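Local coordinates for tubulin-like protein CetZ1 (Haloferax volcanii, PDB 4B46), which controls archaeal cell shape as a GTP-binding tubulin homologue and is essential for forming the rod-shaped cells needed for efficient swimming, at residues A[85-90]-A[120-125]; A[216-221]-A[326-331]. One frame throughout, in Å; residues are numbered along the deposited sequence.

Contact 1 (A[85-90]-A[120-125]); sequences EVQGAI and AKHLKR
Gln-87 and His-122 supply the polar bond between the two helices. His-122 NE2 donates to Gln-87 OE1 over a short 2.6 Å, and the N-H...O angle of 167° shows that it is nearly straight. The acceptor lies only 3° out of the imidazole plane, so the ring meets it edge-on along its N-H. On the glutamine side the donor is tilted out of the carbonyl plane. Gln-87 starts with CG opposite the backbone N (chi1 -170°) and folds at chi2, which brings OE1 up to the ring edge. The amide's other end is held too, because NE2 bonds to Asp-91 OD1 and Tyr-127 OH, which fixes which end carries the oxygen. Replacing Gln-87 with alanine removes the whole amide, and the His-122 N-H would probably be left without its acceptor, with Asp-91 and Tyr-127 losing a shared donor.

The apolar part is a methyl contact beside this bond: Ile-90 CD1 reaches Leu-123 CD2 at 3.9 Å, both residues being buried. With 143 Å² covered in all, the interface is small.

Within the GTPase domain, helix 83-90 thus lies against helix 111-126, where Val-86 also touches Leu-119, while Ala-89 packs on strand 55-57 and Ala-120 faces helix 144-160.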
# COMPACT_ATOMS: atom_id res chain seq x y z
N GLU A 85 -19.96 -10.57 -8.25
CA GLU A 85 -20.05 -9.26 -8.90
C GLU A 85 -18.65 -8.69 -9.09
O GLU A 85 -18.33 -8.12 -10.14
CB GLU A 85 -20.88 -8.28 -8.07
CG GLU A 85 -22.36 -8.53 -8.10
CD GLU A 85 -23.14 -7.37 -7.51
OE1 GLU A 85 -23.18 -7.23 -6.27
OE2 GLU A 85 -23.72 -6.58 -8.29
N VAL A 86 -17.83 -8.82 -8.06
CA VAL A 86 -16.47 -8.35 -8.12
C VAL A 86 -15.70 -9.15 -9.16
O VAL A 86 -15.00 -8.58 -10.01
CB VAL A 86 -15.78 -8.45 -6.75
CG1 VAL A 86 -14.37 -7.85 -6.83
CG2 VAL A 86 -16.62 -7.74 -5.70
N GLN A 87 -15.85 -10.47 -9.11
CA GLN A 87 -15.15 -11.36 -10.04
C GLN A 87 -15.55 -11.08 -11.49
O GLN A 87 -14.74 -11.23 -12.41
CB GLN A 87 -15.40 -12.83 -9.70
CG GLN A 87 -14.51 -13.80 -10.48
CD GLN A 87 -13.03 -13.47 -10.34
OE1 GLN A 87 -12.54 -13.16 -9.25
NE2 GLN A 87 -12.31 -13.51 -11.46
N GLY A 88 -16.80 -10.67 -11.67
CA GLY A 88 -17.29 -10.27 -12.98
C GLY A 88 -16.40 -9.21 -13.59
O GLY A 88 -16.00 -9.33 -14.74
N ALA A 89 -16.07 -8.20 -12.80
CA ALA A 89 -15.18 -7.11 -13.23
C ALA A 89 -13.73 -7.54 -13.39
O ALA A 89 -13.02 -7.06 -14.28
CB ALA A 89 -15.26 -5.97 -12.25
N ILE A 90 -13.26 -8.40 -12.49
CA ILE A 90 -11.90 -8.91 -12.55
C ILE A 90 -11.70 -9.77 -13.80
O ILE A 90 -10.60 -9.83 -14.36
CB ILE A 90 -11.55 -9.69 -11.27
CG1 ILE A 90 -11.60 -8.75 -10.06
CG2 ILE A 90 -10.17 -10.31 -11.36
CD1 ILE A 90 -11.41 -9.45 -8.75
N ALA A 120 -9.16 -10.71 -0.76
CA ALA A 120 -7.79 -11.24 -0.81
C ALA A 120 -7.79 -12.76 -0.79
O ALA A 120 -7.08 -13.40 -1.56
CB ALA A 120 -6.93 -10.69 0.34
N LYS A 121 -8.62 -13.33 0.08
CA LYS A 121 -8.77 -14.78 0.18
C LYS A 121 -9.30 -15.37 -1.13
O LYS A 121 -8.81 -16.39 -1.61
CB LYS A 121 -9.70 -15.13 1.35
CG LYS A 121 -9.72 -16.61 1.68
CD LYS A 121 -10.68 -16.92 2.81
CE LYS A 121 -10.71 -18.42 3.09
NZ LYS A 121 -11.78 -18.80 4.04
N HIS A 122 -10.31 -14.72 -1.70
CA HIS A 122 -10.91 -15.15 -2.97
C HIS A 122 -9.86 -15.15 -4.08
O HIS A 122 -9.77 -16.10 -4.87
CB HIS A 122 -12.08 -14.22 -3.32
CG HIS A 122 -12.54 -14.33 -4.74
ND1 HIS A 122 -13.48 -15.25 -5.15
CD2 HIS A 122 -12.22 -13.61 -5.84
CE1 HIS A 122 -13.70 -15.11 -6.44
NE2 HIS A 122 -12.95 -14.12 -6.89
N LEU A 123 -9.06 -14.09 -4.14
CA LEU A 123 -8.03 -13.97 -5.17
C LEU A 123 -6.95 -15.06 -5.06
O LEU A 123 -6.54 -15.64 -6.07
CB LEU A 123 -7.39 -12.59 -5.13
CG LEU A 123 -8.28 -11.44 -5.56
CD1 LEU A 123 -7.57 -10.10 -5.36
CD2 LEU A 123 -8.69 -11.62 -7.01
N LYS A 124 -6.49 -15.33 -3.84
CA LYS A 124 -5.47 -16.36 -3.63
C LYS A 124 -6.00 -17.75 -3.98
O LYS A 124 -5.24 -18.67 -4.31
CB LYS A 124 -4.95 -16.33 -2.19
CG LYS A 124 -3.93 -15.21 -1.95
CD LYS A 124 -3.21 -15.34 -0.60
CE LYS A 124 -2.41 -16.62 -0.51
NZ LYS A 124 -1.38 -16.69 -1.58
N ARG A 125 -7.32 -17.88 -3.92
CA ARG A 125 -7.97 -19.16 -4.16
C ARG A 125 -8.03 -19.50 -5.65
O ARG A 125 -8.01 -20.68 -6.03
CB ARG A 125 -9.38 -19.12 -3.58
CG ARG A 125 -9.77 -20.34 -2.80
CD ARG A 125 -10.94 -20.03 -1.87
NE ARG A 125 -11.47 -21.24 -1.26
CZ ARG A 125 -12.60 -21.83 -1.63
NH1 ARG A 125 -13.34 -21.29 -2.59
NH2 ARG A 125 -13.00 -22.94 -1.02

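Contact 2 (A[216-221]-A[326-331]); sequences SSEIIN and EVRGGD
Arg-328, which meets both Glu-218 and Asn-221, shares the carboxylate oxygen Glu-326 OE1 with Arg-294. Its NH1 donates to Glu-326 OE1 at 2.9 Å with an angle of 152°, arriving on the anti side of the carboxylate, and Arg-294 NE forms a second salt bridge to the same oxygen.

This pairing steadies a guanidinium that the helix covers from one side. Asn-221 CB lies over one face, toward the rim, 3.6 Å from Arg-328 NH2. The Arg-328 aliphatic chain runs extended from CG to NE, bringing CD to 3.7 Å from the backbone Glu-218 O. The Glu-218 side chain crosses the arginine without pairing with it: OE2 is 5.1 Å from Arg-328 NE, and the two flat groups are turned 65° apart.

Water 1 links the glutamate to the strand backbone, lying 2.8 Å from both Glu-218 OE1 and Gly-329 O, though it has more acceptors nearby than protons. At the guanidinium edge water 2 accepts from Arg-328 NE (3.1 Å) and water 3 from Arg-328 NH2 (2.7 Å); both also accept weakly from Asn-221 ND2, but they are probably alternatives, lying too close together for full occupancy.

The axes of segments 216-221 and 326-331 come within 9.7 Å and run 152° apart, nearer antiparallel than parallel. In the C-terminal domain, helix 216-223 thus lies against the outermost strand 326-333, where helix 308-322 also packs. With no direct hydrogen bond between the segments, the contact is a hydrated surface seam, in which the opposite charges of Glu-218 and Arg-328 probably attract only at longer range.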
# COMPACT_ATOMS: atom_id res chain seq x y z
N SER A 216 10.73 -6.88 -10.79
CA SER A 216 9.61 -7.34 -9.97
C SER A 216 10.01 -8.50 -9.05
O SER A 216 9.51 -8.61 -7.93
CB SER A 216 8.45 -7.78 -10.87
OG SER A 216 8.20 -6.80 -11.86
N SER A 217 10.89 -9.37 -9.55
CA SER A 217 11.37 -10.50 -8.76
C SER A 217 11.95 -10.05 -7.43
O SER A 217 11.72 -10.69 -6.39
CB SER A 217 12.41 -11.28 -9.55
OG SER A 217 11.96 -12.61 -9.75
N GLU A 218 12.70 -8.96 -7.45
CA GLU A 218 13.32 -8.46 -6.24
C GLU A 218 12.29 -7.97 -5.23
O GLU A 218 12.48 -8.10 -4.02
CB GLU A 218 14.32 -7.35 -6.57
CG GLU A 218 15.55 -7.86 -7.31
CD GLU A 218 16.61 -6.81 -7.44
OE1 GLU A 218 16.52 -5.99 -8.38
OE2 GLU A 218 17.54 -6.80 -6.61
N ILE A 219 11.21 -7.38 -5.73
CA ILE A 219 10.15 -6.91 -4.86
C ILE A 219 9.39 -8.10 -4.29
O ILE A 219 9.15 -8.18 -3.08
CB ILE A 219 9.17 -5.99 -5.61
CG1 ILE A 219 9.88 -4.69 -6.00
CG2 ILE A 219 7.93 -5.70 -4.75
CD1 ILE A 219 9.08 -3.82 -6.95
N ILE A 220 9.04 -9.03 -5.17
CA ILE A 220 8.30 -10.22 -4.75
C ILE A 220 9.10 -11.01 -3.71
O ILE A 220 8.56 -11.44 -2.69
CB ILE A 220 7.95 -11.08 -5.99
CG1 ILE A 220 6.90 -10.35 -6.82
CG2 ILE A 220 7.47 -12.47 -5.58
CD1 ILE A 220 6.65 -10.97 -8.17
N ASN A 221 10.39 -11.17 -3.97
CA ASN A 221 11.25 -11.91 -3.05
C ASN A 221 11.48 -11.19 -1.72
O ASN A 221 11.64 -11.82 -0.67
CB ASN A 221 12.57 -12.27 -3.74
CG ASN A 221 12.39 -13.37 -4.77
OD1 ASN A 221 11.38 -14.07 -4.76
ND2 ASN A 221 13.38 -13.55 -5.64
N GLU A 326 18.49 -10.25 4.47
CA GLU A 326 18.88 -9.99 3.09
C GLU A 326 18.65 -8.52 2.79
O GLU A 326 17.65 -7.95 3.23
CB GLU A 326 18.03 -10.86 2.14
CG GLU A 326 18.26 -12.34 2.33
CD GLU A 326 17.20 -13.21 1.67
OE1 GLU A 326 16.28 -12.68 1.01
OE2 GLU A 326 17.30 -14.45 1.83
N VAL A 327 19.57 -7.88 2.08
CA VAL A 327 19.36 -6.50 1.68
C VAL A 327 19.61 -6.36 0.19
O VAL A 327 20.74 -6.48 -0.27
CB VAL A 327 20.26 -5.50 2.43
CG1 VAL A 327 19.97 -4.07 1.94
CG2 VAL A 327 20.05 -5.59 3.95
N ARG A 328 18.53 -6.12 -0.55
CA ARG A 328 18.63 -5.97 -1.99
C ARG A 328 18.63 -4.48 -2.29
O ARG A 328 18.16 -3.68 -1.49
CB ARG A 328 17.45 -6.66 -2.69
CG ARG A 328 17.38 -8.17 -2.49
CD ARG A 328 16.02 -8.73 -2.96
NE ARG A 328 16.06 -10.18 -3.15
CZ ARG A 328 15.91 -11.06 -2.17
NH1 ARG A 328 15.71 -10.64 -0.92
NH2 ARG A 328 15.96 -12.35 -2.42
N GLY A 329 19.18 -4.11 -3.45
CA GLY A 329 19.21 -2.72 -3.84
C GLY A 329 19.39 -2.55 -5.33
O GLY A 329 20.13 -3.31 -5.96
N GLY A 330 18.71 -1.57 -5.90
CA GLY A 330 18.90 -1.22 -7.29
C GLY A 330 18.29 0.12 -7.60
O GLY A 330 17.86 0.84 -6.69
N ASP A 331 18.25 0.49 -8.87
CA ASP A 331 17.61 1.75 -9.23
C ASP A 331 16.56 1.68 -10.33
O ASP A 331 16.43 0.68 -11.03
CB ASP A 331 18.65 2.82 -9.57
CG ASP A 331 19.60 2.38 -10.64
OD1 ASP A 331 19.17 1.68 -11.59
OD2 ASP A 331 20.79 2.75 -10.54
O HOH W 1 19.01 -4.62 -8.21
O HOH W 2 16.16 -11.53 -5.90
O HOH W 3 16.31 -13.34 -4.94

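How the contacts relate
The contacts follow one another along the chain, contact 1 in the GTPase domain and contact 2 in the C-terminal domain. Their centres are about 27 Å apart and their nearest atoms about 11 Å, so they do not touch. The strand order runs from 55-57, beside contact 1, to 326-333, the strand used by contact 2. Ser-216 of contact 2 bonds to Asp-99, just before strand 100-106, which leads into helix 111-126 of contact 1. Neither contact lies at the nucleotide site, although helix 111-126 begins at Thr-111, a GTP-binding residue, about two and a half turns before 120-125.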